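Side-chain contacts in SAM-dependent methyltransferase (Anabaena variabilis ATCC 29413, PDB 3GGD), which binds S-adenosyl-L-homocysteine in a Rossmann-like fold and probably transfers a methyl group from S-adenosylmethionine to an acceptor: residues A[13-16]-A[17-21]; A[22-25]-A[26-29]; A[201-204]-A[205-209]. All coordinates share one frame; numbering follows the deposited sequence.

Contact 1: A[13-16]-A[17-21]; sequences INVA and DAWEQ. With SAH (S-adenosyl-L-homocysteine), chain E.
With its CG turned away from the backbone N (chi1 -178°), Asn14 swings its amide back over the first turn of helix 15-29, and Asp17 meets it by setting its carboxylate beside its own backbone N (chi1 -72°). The result is a classical N-cap: Asn14 OD1 accepts the amide hydrogen of Asp17 N at 3.0 Å in a nearly straight bond, with the donor tilted from the plane of the side-chain carbonyl. The cap takes up an N-H that has no carbonyl of a preceding helical turn to bind. The amide of Asn14 and the carboxylate of Asp17 lie stacked, their planes 12° apart, with Asn14 OD1 3.4 Å from Asp17 CG. The acid at the helix start would probably be stabilised by the dipole there. The backbone carbonyl of the same residue, Asn14 O, accepts from Ala18 N at 2.9 Å and so begins the regular helical bonding, while Ile13 CD1 rests against the methyl of Ala18.

Val15 and Trp19 run side by side on the ligand-facing side, and Val15 CG1 lies 3.8 Å from Trp19 CD1. Both border the bound S-adenosyl-L-homocysteine: Val15 CG1 approaches adenine N7 at 3.5 Å, and one face of the indole covers the ribose and adenine C8, with Trp19 CD1 3.4 Å from C8. His136 also meets the Trp19 ring, and Ile194 touches it from a loop. The turn is thus set against the loops that follow strands 81-85, 103-107 and 127-131, through Val86, Asp109 and Pro138.

Contact 2: A[22-25]-A[26-29]; sequences YWNK and TLVN. With SAH (S-adenosyl-L-homocysteine), chain E.
Tyr22 O is gripped twice by Thr26, which donates to it both from OG1, at 2.8 Å, and from its backbone N, at 2.9 Å. This is the familiar back-bonding of a threonine within an alpha-helix, here in the C-terminal half of helix 15-29, which flanks the cofactor site of the Rossmann-like methyltransferase fold. The hydroxyl stands above the plane of the Tyr22 carbonyl, whereas the N-H comes in closer to that plane. Thr26 OG1 sits beside its own backbone N (chi1 -57°), a rotation that reaches back to the carbonyl and also lays the oxygen over one face of the Tyr22 ring, 3.5 Å from CZ. Thr26 CG2, anti to the backbone N, runs alongside the indole of Trp23, 4.1 Å from CE3.

That indole carries the contact to the ligand. Trp23 NE1 donates to the ribose O3' of S-adenosyl-L-homocysteine at 3.0 Å and, weakly, to O2', so that one N-H spans both hydroxyls of the sugar. The bond lies at the edge of the ring, while Tyr22 CE2 lies over the centre of one indole face. Asp85 supplies a further hydrogen bond to the ligand, and the indole packs against helix 88-97, with Trp35 and Ser87 also touching it.

Asn24 reaches across to Val28 and Leu27, but its amide nitrogen is bonded to Ser89, and the ammonium of Lys25 binds Leu188 O and His192. At the last turn, Lys25 O again receives two donors of one residue: Asn29 N, and Asn29 ND2 lying in the carbonyl plane on a lone pair, each at 3.0 Å.

Contact 3: A[201-204]-A[205-209]; sequences AEDI and ELYFP
Asp203 and Tyr207, one helical turn apart, lie side by side and point the same way, with the carboxylate and phenol planes turned 26° from each other. The carboxylate draws alongside the ring at Tyr207 CE2, which is 3.8 Å from Asp203 OD1. Beyond this van der Waals approach a water joins the polar ends: it donates to Asp203 OD1 at 2.6 Å and is hydrogen-bonded to Tyr207 OH at 2.7 Å, in the plane of the ring at its edge. Asp203 OD2 accepts from Thr200 N, and bonds at both oxygens would help to hold the carboxylate's rotation. Leu206 CG stands over the centre of one phenol face.

Tyr207 CG sits beside its own backbone N (chi1 -58°), and this aims the ring back along the helix toward Asp203. An alanine at Tyr207 would remove the ring and its hydroxyl, so the water would probably lose one of its two partners and Leu206 the surface it lies on.

Helix 201-207 leads into strand 211-217, the edge strand of a sheet ordered 3-2-1-4-5-7-6, as in class I SAM-dependent methyltransferases. Ile204 packs on Ile213 of that strand and on Phe238 and Ile242 of strand 237-244. Phe208, the first residue to leave helical geometry, still donates from N to Ile204 O at 2.8 Å. Apolar side chains thus pack the helix on the sheet, with Phe208 reaching helix 142-153 as well, while one water links acid and phenol where Tyr207 lies against Arg142 and Glu143.

Overall arrangement
From the N terminus, contact 1 comes first, where the chain enters helix 15-29, and contact 2 follows directly on the same helix, their centres about 13 Å apart. Both touch S-adenosyl-L-homocysteine, so a single helix lines the ligand along successive turns. Contact 3 comes much later, on helix 201-207, with its centre about 33 Å from that of contact 2 and on the opposite side of the chain's centre. The three are in series: none nests in or crosses another, and each closes only a helical turn. Contacts 1 and 2 join the N-terminal helix to the cofactor-side loops and helix 88-97, whereas contact 3 packs against strands 211-217 and 237-244 and helix 142-153.

Contact 1: A[13-16]-A[17-21]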
ATOM      1  N   ILE A  13      17.580   5.001  -2.971  1.00 74.78           N
ATOM      2  CA  ILE A  13      17.551   4.258  -1.717  1.00 72.19           C
ATOM      3  C   ILE A  13      17.521   2.758  -1.931  1.00 69.46           C
ATOM      4  O   ILE A  13      17.205   2.271  -3.007  1.00 68.22           O
ATOM      5  CB  ILE A  13      16.285   4.600  -0.860  1.00 71.89           C
ATOM      6  CG1 ILE A  13      15.016   4.445  -1.694  1.00 72.16           C
ATOM      7  CG2 ILE A  13      16.346   5.994  -0.319  1.00 72.17           C
ATOM      8  CD1 ILE A  13      13.698   4.466  -0.844  1.00 73.36           C
ATOM      9  N   ASN A  14      17.855   2.046  -0.868  1.00 66.52           N
ATOM     10  CA  ASN A  14      17.584   0.641  -0.765  1.00 64.48           C
ATOM     11  C   ASN A  14      16.215   0.605  -0.108  1.00 62.74           C
ATOM     12  O   ASN A  14      16.074   0.952   1.072  1.00 61.27           O
ATOM     13  CB  ASN A  14      18.621  -0.062   0.098  1.00 64.50           C
ATOM     14  CG  ASN A  14      18.373  -1.542   0.173  1.00 65.86           C
ATOM     15  OD1 ASN A  14      17.327  -1.993   0.652  1.00 63.01           O
ATOM     16  ND2 ASN A  14      19.333  -2.321  -0.321  1.00 67.21           N
ATOM     17  N   VAL A  15      15.206   0.214  -0.893  1.00 60.44           N
ATOM     18  CA  VAL A  15      13.830   0.286  -0.469  1.00 59.81           C
ATOM     19  C   VAL A  15      13.567  -0.541   0.809  1.00 59.57           C
ATOM     20  O   VAL A  15      12.928  -0.039   1.749  1.00 59.69           O
ATOM     21  CB  VAL A  15      12.873  -0.129  -1.635  1.00 60.18           C
ATOM     22  CG1 VAL A  15      11.399  -0.324  -1.137  1.00 57.11           C
ATOM     23  CG2 VAL A  15      12.977   0.882  -2.808  1.00 58.83           C
ATOM     24  N   ALA A  16      14.046  -1.792   0.841  1.00 59.17           N
ATOM     25  CA  ALA A  16      13.852  -2.691   2.004  1.00 58.76           C
ATOM     26  C   ALA A  16      14.436  -2.059   3.266  1.00 58.06           C
ATOM     27  O   ALA A  16      13.761  -1.970   4.284  1.00 58.70           O
ATOM     28  CB  ALA A  16      14.492  -4.094   1.743  1.00 57.92           C
ATOM     29  N   ASP A  17      15.675  -1.592   3.167  1.00 57.92           N
ATOM     30  CA  ASP A  17      16.364  -0.959   4.285  1.00 58.51           C
ATOM     31  C   ASP A  17      15.685   0.314   4.791  1.00 58.78           C
ATOM     32  O   ASP A  17      15.547   0.536   6.007  1.00 58.32           O
ATOM     33  CB  ASP A  17      17.797  -0.619   3.884  1.00 58.98           C
ATOM     34  CG  ASP A  17      18.703  -1.852   3.753  1.00 61.59           C
ATOM     35  OD1 ASP A  17      18.286  -2.985   4.099  1.00 62.09           O
ATOM     36  OD2 ASP A  17      19.854  -1.661   3.312  1.00 63.35           O
ATOM     37  N   ALA A  18      15.256   1.157   3.857  1.00 58.99           N
ATOM     38  CA  ALA A  18      14.651   2.446   4.226  1.00 58.48           C
ATOM     39  C   ALA A  18      13.364   2.225   5.028  1.00 58.01           C
ATOM     40  O   ALA A  18      13.147   2.844   6.094  1.00 58.17           O
ATOM     41  CB  ALA A  18      14.396   3.280   2.974  1.00 57.63           C
ATOM     42  N   TRP A  19      12.525   1.318   4.530  1.00 58.03           N
ATOM     43  CA  TRP A  19      11.263   1.006   5.181  1.00 58.54           C
ATOM     44  C   TRP A  19      11.425   0.334   6.539  1.00 58.43           C
ATOM     45  O   TRP A  19      10.671   0.629   7.464  1.00 58.54           O
ATOM     46  CB  TRP A  19      10.348   0.182   4.264  1.00 58.23           C
ATOM     47  CG  TRP A  19       9.630   1.045   3.276  1.00 58.00           C
ATOM     48  CD1 TRP A  19       9.972   1.265   1.961  1.00 58.42           C
ATOM     49  CD2 TRP A  19       8.507   1.885   3.546  1.00 55.79           C
ATOM     50  NE1 TRP A  19       9.099   2.181   1.402  1.00 59.20           N
ATOM     51  CE2 TRP A  19       8.181   2.556   2.345  1.00 58.97           C
ATOM     52  CE3 TRP A  19       7.739   2.127   4.684  1.00 57.27           C
ATOM     53  CZ2 TRP A  19       7.104   3.425   2.241  1.00 59.28           C
ATOM     54  CZ3 TRP A  19       6.670   2.996   4.590  1.00 58.04           C
ATOM     55  CH2 TRP A  19       6.366   3.648   3.379  1.00 59.55           C
ATOM     56  N   GLU A  20      12.385  -0.584   6.655  1.00 58.38           N
ATOM     57  CA  GLU A  20      12.662  -1.169   7.953  1.00 58.19           C
ATOM     58  C   GLU A  20      13.198  -0.100   8.915  1.00 58.31           C
ATOM     59  O   GLU A  20      12.837  -0.102  10.103  1.00 58.03           O
ATOM     60  CB  GLU A  20      13.600  -2.369   7.843  1.00 57.90           C
ATOM     61  CG  GLU A  20      14.139  -2.915   9.201  1.00 58.67           C
ATOM     62  CD  GLU A  20      13.031  -3.316  10.190  1.00 57.00           C
ATOM     63  OE1 GLU A  20      11.901  -3.660   9.757  1.00 56.48           O
ATOM     64  OE2 GLU A  20      13.323  -3.345  11.404  1.00 55.58           O
ATOM     65  N   GLN A  21      14.010   0.835   8.425  1.00 57.52           N
ATOM     66  CA  GLN A  21      14.495   1.910   9.310  1.00 58.62           C
ATOM     67  C   GLN A  21      13.308   2.755   9.822  1.00 58.19           C
ATOM     68  O   GLN A  21      13.187   3.038  11.033  1.00 57.41           O
ATOM     69  CB  GLN A  21      15.537   2.772   8.615  1.00 58.45           C
ATOM     70  CG  GLN A  21      16.299   3.666   9.624  1.00 62.65           C
ATOM     71  CD  GLN A  21      17.204   4.733   8.962  1.00 61.85           C
ATOM     72  OE1 GLN A  21      16.768   5.481   8.045  1.00 65.84           O
ATOM     73  NE2 GLN A  21      18.445   4.807   9.425  1.00 57.96           N
TER
HETATM   74  N   SAH E 248      -1.001  -0.979   3.341  1.00 47.95           N
HETATM   75  CA  SAH E 248      -0.599  -0.403   4.651  1.00 49.38           C
HETATM   76  CB  SAH E 248       0.782   0.287   4.626  1.00 49.33           C
HETATM   77  CG  SAH E 248       1.041   1.416   3.612  1.00 48.24           C
HETATM   78  SD  SAH E 248       2.669   2.168   3.793  1.00 40.72           S
HETATM   79  C   SAH E 248      -1.639   0.574   5.178  1.00 49.97           C
HETATM   80  O   SAH E 248      -1.683   0.847   6.404  1.00 50.80           O
HETATM   81  OXT SAH E 248      -2.426   1.124   4.407  1.00 48.90           O
HETATM   82  C5' SAH E 248       3.589   1.271   2.575  1.00 48.21           C
HETATM   83  C4' SAH E 248       4.014  -0.145   3.064  1.00 48.86           C
HETATM   84  O4' SAH E 248       4.731  -0.830   2.009  1.00 48.08           O
HETATM   85  C3' SAH E 248       4.963  -0.200   4.275  1.00 46.81           C
HETATM   86  O3' SAH E 248       4.478  -1.039   5.309  1.00 47.64           O
HETATM   87  C2' SAH E 248       6.255  -0.788   3.720  1.00 47.91           C
HETATM   88  O2' SAH E 248       7.101  -1.469   4.670  1.00 47.29           O
HETATM   89  C1' SAH E 248       5.745  -1.646   2.577  1.00 48.00           C
HETATM   90  N9  SAH E 248       6.770  -1.978   1.580  1.00 47.52           N
HETATM   91  C8  SAH E 248       7.686  -1.102   1.084  1.00 48.12           C
HETATM   92  N7  SAH E 248       8.457  -1.713   0.170  1.00 47.45           N
HETATM   93  C5  SAH E 248       8.026  -3.009   0.095  1.00 47.55           C
HETATM   94  C6  SAH E 248       8.463  -4.191  -0.639  1.00 48.56           C
HETATM   95  N6  SAH E 248       9.528  -4.024  -1.458  1.00 48.57           N
HETATM   96  N1  SAH E 248       7.840  -5.364  -0.461  1.00 47.31           N
HETATM   97  C2  SAH E 248       6.790  -5.463   0.416  1.00 48.68           C
HETATM   98  N3  SAH E 248       6.370  -4.413   1.122  1.00 46.69           N
HETATM   99  C4  SAH E 248       6.948  -3.200   1.028  1.00 45.85           C

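Contact 2: A[22-25]-A[26-29]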
ATOM      1  N   TYR A  22      12.376   3.065   8.914  1.00 57.54           N
ATOM      2  CA  TYR A  22      11.194   3.816   9.299  1.00 57.83           C
ATOM      3  C   TYR A  22      10.343   3.078  10.339  1.00 57.62           C
ATOM      4  O   TYR A  22       9.956   3.649  11.360  1.00 57.40           O
ATOM      5  CB  TYR A  22      10.311   4.097   8.090  1.00 57.82           C
ATOM      6  CG  TYR A  22       8.953   4.633   8.479  1.00 59.18           C
ATOM      7  CD1 TYR A  22       8.786   5.987   8.862  1.00 58.31           C
ATOM      8  CD2 TYR A  22       7.844   3.800   8.504  1.00 57.67           C
ATOM      9  CE1 TYR A  22       7.561   6.491   9.226  1.00 58.35           C
ATOM     10  CE2 TYR A  22       6.586   4.306   8.878  1.00 58.30           C
ATOM     11  CZ  TYR A  22       6.450   5.640   9.233  1.00 59.17           C
ATOM     12  OH  TYR A  22       5.223   6.122   9.595  1.00 58.59           O
ATOM     13  N   TRP A  23      10.058   1.809  10.058  1.00 57.60           N
ATOM     14  CA  TRP A  23       9.191   1.025  10.930  1.00 58.07           C
ATOM     15  C   TRP A  23       9.857   0.729  12.238  1.00 57.08           C
ATOM     16  O   TRP A  23       9.212   0.759  13.280  1.00 57.25           O
ATOM     17  CB  TRP A  23       8.728  -0.252  10.246  1.00 57.93           C
ATOM     18  CG  TRP A  23       7.562  -0.069   9.323  1.00 58.99           C
ATOM     19  CD1 TRP A  23       7.531  -0.317   7.970  1.00 59.21           C
ATOM     20  CD2 TRP A  23       6.234   0.365   9.674  1.00 58.71           C
ATOM     21  NE1 TRP A  23       6.283  -0.081   7.480  1.00 58.90           N
ATOM     22  CE2 TRP A  23       5.468   0.351   8.498  1.00 57.65           C
ATOM     23  CE3 TRP A  23       5.625   0.753  10.877  1.00 58.68           C
ATOM     24  CZ2 TRP A  23       4.118   0.680   8.485  1.00 59.53           C
ATOM     25  CZ3 TRP A  23       4.275   1.120  10.864  1.00 59.59           C
ATOM     26  CH2 TRP A  23       3.535   1.074   9.683  1.00 58.02           C
ATOM     27  N   ASN A  24      11.158   0.494  12.225  1.00 57.14           N
ATOM     28  CA  ASN A  24      11.831   0.281  13.503  1.00 57.16           C
ATOM     29  C   ASN A  24      11.810   1.564  14.381  1.00 57.12           C
ATOM     30  O   ASN A  24      11.636   1.503  15.609  1.00 57.04           O
ATOM     31  CB  ASN A  24      13.252  -0.197  13.332  1.00 56.73           C
ATOM     32  CG  ASN A  24      13.823  -0.761  14.641  1.00 58.53           C
ATOM     33  OD1 ASN A  24      14.688  -0.155  15.241  1.00 57.05           O
ATOM     34  ND2 ASN A  24      13.289  -1.879  15.105  1.00 57.66           N
ATOM     35  N   LYS A  25      11.989   2.716  13.748  1.00 57.40           N
ATOM     36  CA  LYS A  25      11.892   3.977  14.468  1.00 57.48           C
ATOM     37  C   LYS A  25      10.486   4.145  15.030  1.00 57.44           C
ATOM     38  O   LYS A  25      10.309   4.572  16.180  1.00 58.04           O
ATOM     39  CB  LYS A  25      12.231   5.158  13.563  1.00 58.20           C
ATOM     40  CG  LYS A  25      11.950   6.475  14.240  1.00 59.40           C
ATOM     41  CD  LYS A  25      11.864   7.611  13.330  1.00 60.77           C
ATOM     42  CE  LYS A  25      10.656   7.611  12.454  1.00 59.78           C
ATOM     43  NZ  LYS A  25      11.091   8.540  11.341  1.00 56.15           N
ATOM     44  N   THR A  26       9.484   3.811  14.215  1.00 58.14           N
ATOM     45  CA  THR A  26       8.084   3.854  14.641  1.00 57.40           C
ATOM     46  C   THR A  26       7.796   2.919  15.816  1.00 58.23           C
ATOM     47  O   THR A  26       7.180   3.339  16.810  1.00 57.51           O
ATOM     48  CB  THR A  26       7.191   3.582  13.440  1.00 58.91           C
ATOM     49  OG1 THR A  26       7.509   4.554  12.438  1.00 57.75           O
ATOM     50  CG2 THR A  26       5.712   3.620  13.810  1.00 54.75           C
ATOM     51  N   LEU A  27       8.273   1.669  15.717  1.00 59.49           N
ATOM     52  CA  LEU A  27       8.151   0.663  16.777  1.00 59.21           C
ATOM     53  C   LEU A  27       8.812   1.115  18.073  1.00 59.45           C
ATOM     54  O   LEU A  27       8.193   1.091  19.143  1.00 59.66           O
ATOM     55  CB  LEU A  27       8.798  -0.662  16.335  1.00 60.00           C
ATOM     56  CG  LEU A  27       8.969  -1.827  17.355  1.00 60.03           C
ATOM     57  CD1 LEU A  27       7.625  -2.288  17.935  1.00 58.05           C
ATOM     58  CD2 LEU A  27       9.700  -2.994  16.696  1.00 60.37           C
ATOM     59  N   VAL A  28      10.075   1.514  17.993  1.00 59.35           N
ATOM     60  CA  VAL A  28      10.787   1.968  19.186  1.00 59.06           C
ATOM     61  C   VAL A  28      10.160   3.180  19.870  1.00 59.93           C
ATOM     62  O   VAL A  28       9.993   3.231  21.119  1.00 60.12           O
ATOM     63  CB  VAL A  28      12.260   2.271  18.883  1.00 59.17           C
ATOM     64  CG1 VAL A  28      12.963   2.931  20.125  1.00 57.52           C
ATOM     65  CG2 VAL A  28      13.006   0.970  18.467  1.00 58.51           C
ATOM     66  N   ASN A  29       9.748   4.143  19.064  1.00 60.13           N
ATOM     67  CA  ASN A  29       9.403   5.453  19.603  1.00 60.25           C
ATOM     68  C   ASN A  29       7.932   5.758  19.601  1.00 59.87           C
ATOM     69  O   ASN A  29       7.550   6.796  20.095  1.00 60.39           O
ATOM     70  CB  ASN A  29      10.159   6.531  18.806  1.00 59.97           C
ATOM     71  CG  ASN A  29      11.669   6.397  18.935  1.00 59.35           C
ATOM     72  OD1 ASN A  29      12.222   6.700  19.981  1.00 58.22           O
ATOM     73  ND2 ASN A  29      12.340   5.956  17.863  1.00 58.79           N
TER
HETATM   74  N   SAH E 248      -1.001  -0.979   3.341  1.00 47.95           N
HETATM   75  CA  SAH E 248      -0.599  -0.403   4.651  1.00 49.38           C
HETATM   76  CB  SAH E 248       0.782   0.287   4.626  1.00 49.33           C
HETATM   77  CG  SAH E 248       1.041   1.416   3.612  1.00 48.24           C
HETATM   78  SD  SAH E 248       2.669   2.168   3.793  1.00 40.72           S
HETATM   79  C   SAH E 248      -1.639   0.574   5.178  1.00 49.97           C
HETATM   80  O   SAH E 248      -1.683   0.847   6.404  1.00 50.80           O
HETATM   81  OXT SAH E 248      -2.426   1.124   4.407  1.00 48.90           O
HETATM   82  C5' SAH E 248       3.589   1.271   2.575  1.00 48.21           C
HETATM   83  C4' SAH E 248       4.014  -0.145   3.064  1.00 48.86           C
HETATM   84  O4' SAH E 248       4.731  -0.830   2.009  1.00 48.08           O
HETATM   85  C3' SAH E 248       4.963  -0.200   4.275  1.00 46.81           C
HETATM   86  O3' SAH E 248       4.478  -1.039   5.309  1.00 47.64           O
HETATM   87  C2' SAH E 248       6.255  -0.788   3.720  1.00 47.91           C
HETATM   88  O2' SAH E 248       7.101  -1.469   4.670  1.00 47.29           O
HETATM   89  C1' SAH E 248       5.745  -1.646   2.577  1.00 48.00           C
HETATM   90  N9  SAH E 248       6.770  -1.978   1.580  1.00 47.52           N
HETATM   91  C8  SAH E 248       7.686  -1.102   1.084  1.00 48.12           C
HETATM   92  N7  SAH E 248       8.457  -1.713   0.170  1.00 47.45           N
HETATM   93  C5  SAH E 248       8.026  -3.009   0.095  1.00 47.55           C
HETATM   94  C6  SAH E 248       8.463  -4.191  -0.639  1.00 48.56           C
HETATM   95  N6  SAH E 248       9.528  -4.024  -1.458  1.00 48.57           N
HETATM   96  N1  SAH E 248       7.840  -5.364  -0.461  1.00 47.31           N
HETATM   97  C2  SAH E 248       6.790  -5.463   0.416  1.00 48.68           C
HETATM   98  N3  SAH E 248       6.370  -4.413   1.122  1.00 46.69           N
HETATM   99  C4  SAH E 248       6.948  -3.200   1.028  1.00 45.85           C

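Contact 3: A[201-204]-A[205-209]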
ATOM      1  N   ALA A 201      -3.808   5.076 -14.212  1.00 59.34           N
ATOM      2  CA  ALA A 201      -4.403   4.102 -15.116  1.00 59.02           C
ATOM      3  C   ALA A 201      -3.356   3.709 -16.140  1.00 59.22           C
ATOM      4  O   ALA A 201      -3.291   2.557 -16.572  1.00 59.63           O
ATOM      5  CB  ALA A 201      -5.653   4.698 -15.845  1.00 58.96           C
ATOM      6  N   GLU A 202      -2.537   4.658 -16.566  1.00 59.16           N
ATOM      7  CA  GLU A 202      -1.513   4.346 -17.564  1.00 59.68           C
ATOM      8  C   GLU A 202      -0.443   3.417 -16.973  1.00 58.95           C
ATOM      9  O   GLU A 202       0.149   2.641 -17.704  1.00 57.63           O
ATOM     10  CB  GLU A 202      -0.871   5.601 -18.157  1.00 59.83           C
ATOM     11  CG  GLU A 202      -1.817   6.438 -19.029  1.00 65.09           C
ATOM     12  CD  GLU A 202      -2.965   7.135 -18.217  1.00 72.26           C
ATOM     13  OE1 GLU A 202      -2.819   7.416 -16.975  1.00 71.42           O
ATOM     14  OE2 GLU A 202      -4.036   7.375 -18.838  1.00 77.81           O
ATOM     15  N   ASP A 203      -0.214   3.483 -15.661  1.00 58.89           N
ATOM     16  CA  ASP A 203       0.709   2.548 -15.022  1.00 59.37           C
ATOM     17  C   ASP A 203       0.146   1.124 -14.995  1.00 59.78           C
ATOM     18  O   ASP A 203       0.912   0.169 -15.004  1.00 60.21           O
ATOM     19  CB  ASP A 203       1.102   2.987 -13.599  1.00 59.26           C
ATOM     20  CG  ASP A 203       2.019   4.217 -13.590  1.00 60.50           C
ATOM     21  OD1 ASP A 203       3.001   4.279 -14.380  1.00 59.04           O
ATOM     22  OD2 ASP A 203       1.753   5.130 -12.770  1.00 58.14           O
ATOM     23  N   ILE A 204      -1.178   0.976 -14.908  1.00 60.60           N
ATOM     24  CA  ILE A 204      -1.795  -0.361 -14.958  1.00 60.58           C
ATOM     25  C   ILE A 204      -1.487  -0.963 -16.345  1.00 60.08           C
ATOM     26  O   ILE A 204      -1.097  -2.100 -16.446  1.00 60.61           O
ATOM     27  CB  ILE A 204      -3.313  -0.357 -14.752  1.00 60.69           C
ATOM     28  CG1 ILE A 204      -3.697   0.167 -13.360  1.00 61.45           C
ATOM     29  CG2 ILE A 204      -3.882  -1.782 -15.008  1.00 60.21           C
ATOM     30  CD1 ILE A 204      -3.244  -0.681 -12.219  1.00 62.44           C
ATOM     31  N   GLU A 205      -1.636  -0.190 -17.400  1.00 59.56           N
ATOM     32  CA  GLU A 205      -1.299  -0.674 -18.739  1.00 60.20           C
ATOM     33  C   GLU A 205       0.192  -0.983 -18.913  1.00 59.65           C
ATOM     34  O   GLU A 205       0.567  -1.954 -19.585  1.00 59.73           O
ATOM     35  CB  GLU A 205      -1.748   0.328 -19.793  1.00 60.15           C
ATOM     36  CG  GLU A 205      -1.372  -0.046 -21.229  1.00 64.74           C
ATOM     37  CD  GLU A 205      -2.006  -1.367 -21.721  1.00 68.76           C
ATOM     38  OE1 GLU A 205      -3.067  -1.775 -21.210  1.00 71.53           O
ATOM     39  OE2 GLU A 205      -1.455  -1.984 -22.661  1.00 74.04           O
ATOM     40  N   LEU A 206       1.044  -0.165 -18.303  1.00 59.29           N
ATOM     41  CA  LEU A 206       2.485  -0.292 -18.442  1.00 58.33           C
ATOM     42  C   LEU A 206       2.964  -1.560 -17.744  1.00 58.54           C
ATOM     43  O   LEU A 206       3.699  -2.337 -18.346  1.00 57.45           O
ATOM     44  CB  LEU A 206       3.204   0.943 -17.860  1.00 58.47           C
ATOM     45  CG  LEU A 206       4.732   0.997 -17.866  1.00 57.67           C
ATOM     46  CD1 LEU A 206       5.334   0.876 -19.287  1.00 55.39           C
ATOM     47  CD2 LEU A 206       5.245   2.305 -17.202  1.00 58.55           C
ATOM     48  N   TYR A 207       2.570  -1.759 -16.484  1.00 57.21           N
ATOM     49  CA  TYR A 207       3.061  -2.892 -15.707  1.00 57.63           C
ATOM     50  C   TYR A 207       2.226  -4.151 -15.818  1.00 58.29           C
ATOM     51  O   TYR A 207       2.750  -5.261 -15.560  1.00 58.77           O
ATOM     52  CB  TYR A 207       3.260  -2.528 -14.210  1.00 57.09           C
ATOM     53  CG  TYR A 207       4.221  -1.373 -14.055  1.00 56.51           C
ATOM     54  CD1 TYR A 207       5.539  -1.493 -14.458  1.00 55.77           C
ATOM     55  CD2 TYR A 207       3.777  -0.124 -13.597  1.00 58.44           C
ATOM     56  CE1 TYR A 207       6.418  -0.409 -14.389  1.00 58.50           C
ATOM     57  CE2 TYR A 207       4.644   0.978 -13.519  1.00 58.36           C
ATOM     58  CZ  TYR A 207       5.953   0.829 -13.913  1.00 58.24           C
ATOM     59  OH  TYR A 207       6.795   1.909 -13.836  1.00 58.84           O
ATOM     60  N   PHE A 208       0.962  -3.991 -16.213  1.00 58.38           N
ATOM     61  CA  PHE A 208       0.023  -5.098 -16.299  1.00 58.19           C
ATOM     62  C   PHE A 208      -0.724  -5.132 -17.607  1.00 57.57           C
ATOM     63  O   PHE A 208      -1.942  -5.160 -17.637  1.00 57.04           O
ATOM     64  CB  PHE A 208      -0.990  -5.030 -15.156  1.00 59.41           C
ATOM     65  CG  PHE A 208      -0.360  -4.998 -13.774  1.00 60.28           C
ATOM     66  CD1 PHE A 208       0.168  -6.150 -13.204  1.00 60.73           C
ATOM     67  CD2 PHE A 208      -0.324  -3.814 -13.036  1.00 60.83           C
ATOM     68  CE1 PHE A 208       0.763  -6.110 -11.929  1.00 63.56           C
ATOM     69  CE2 PHE A 208       0.258  -3.773 -11.770  1.00 60.78           C
ATOM     70  CZ  PHE A 208       0.802  -4.923 -11.211  1.00 61.29           C
ATOM     71  N   PRO A 209      -0.001  -5.167 -18.708  1.00 57.11           N
ATOM     72  CA  PRO A 209      -0.692  -5.158 -19.992  1.00 57.51           C
ATOM     73  C   PRO A 209      -1.553  -6.427 -20.219  1.00 58.25           C
ATOM     74  O   PRO A 209      -2.453  -6.418 -21.052  1.00 58.15           O
ATOM     75  CB  PRO A 209       0.454  -5.061 -21.013  1.00 56.91           C
ATOM     76  CG  PRO A 209       1.598  -5.657 -20.303  1.00 57.19           C
ATOM     77  CD  PRO A 209       1.449  -5.267 -18.850  1.00 57.60           C
TER
HETATM   78  O   HOH W   1       5.446   4.248 -13.383  1.00 48.81           O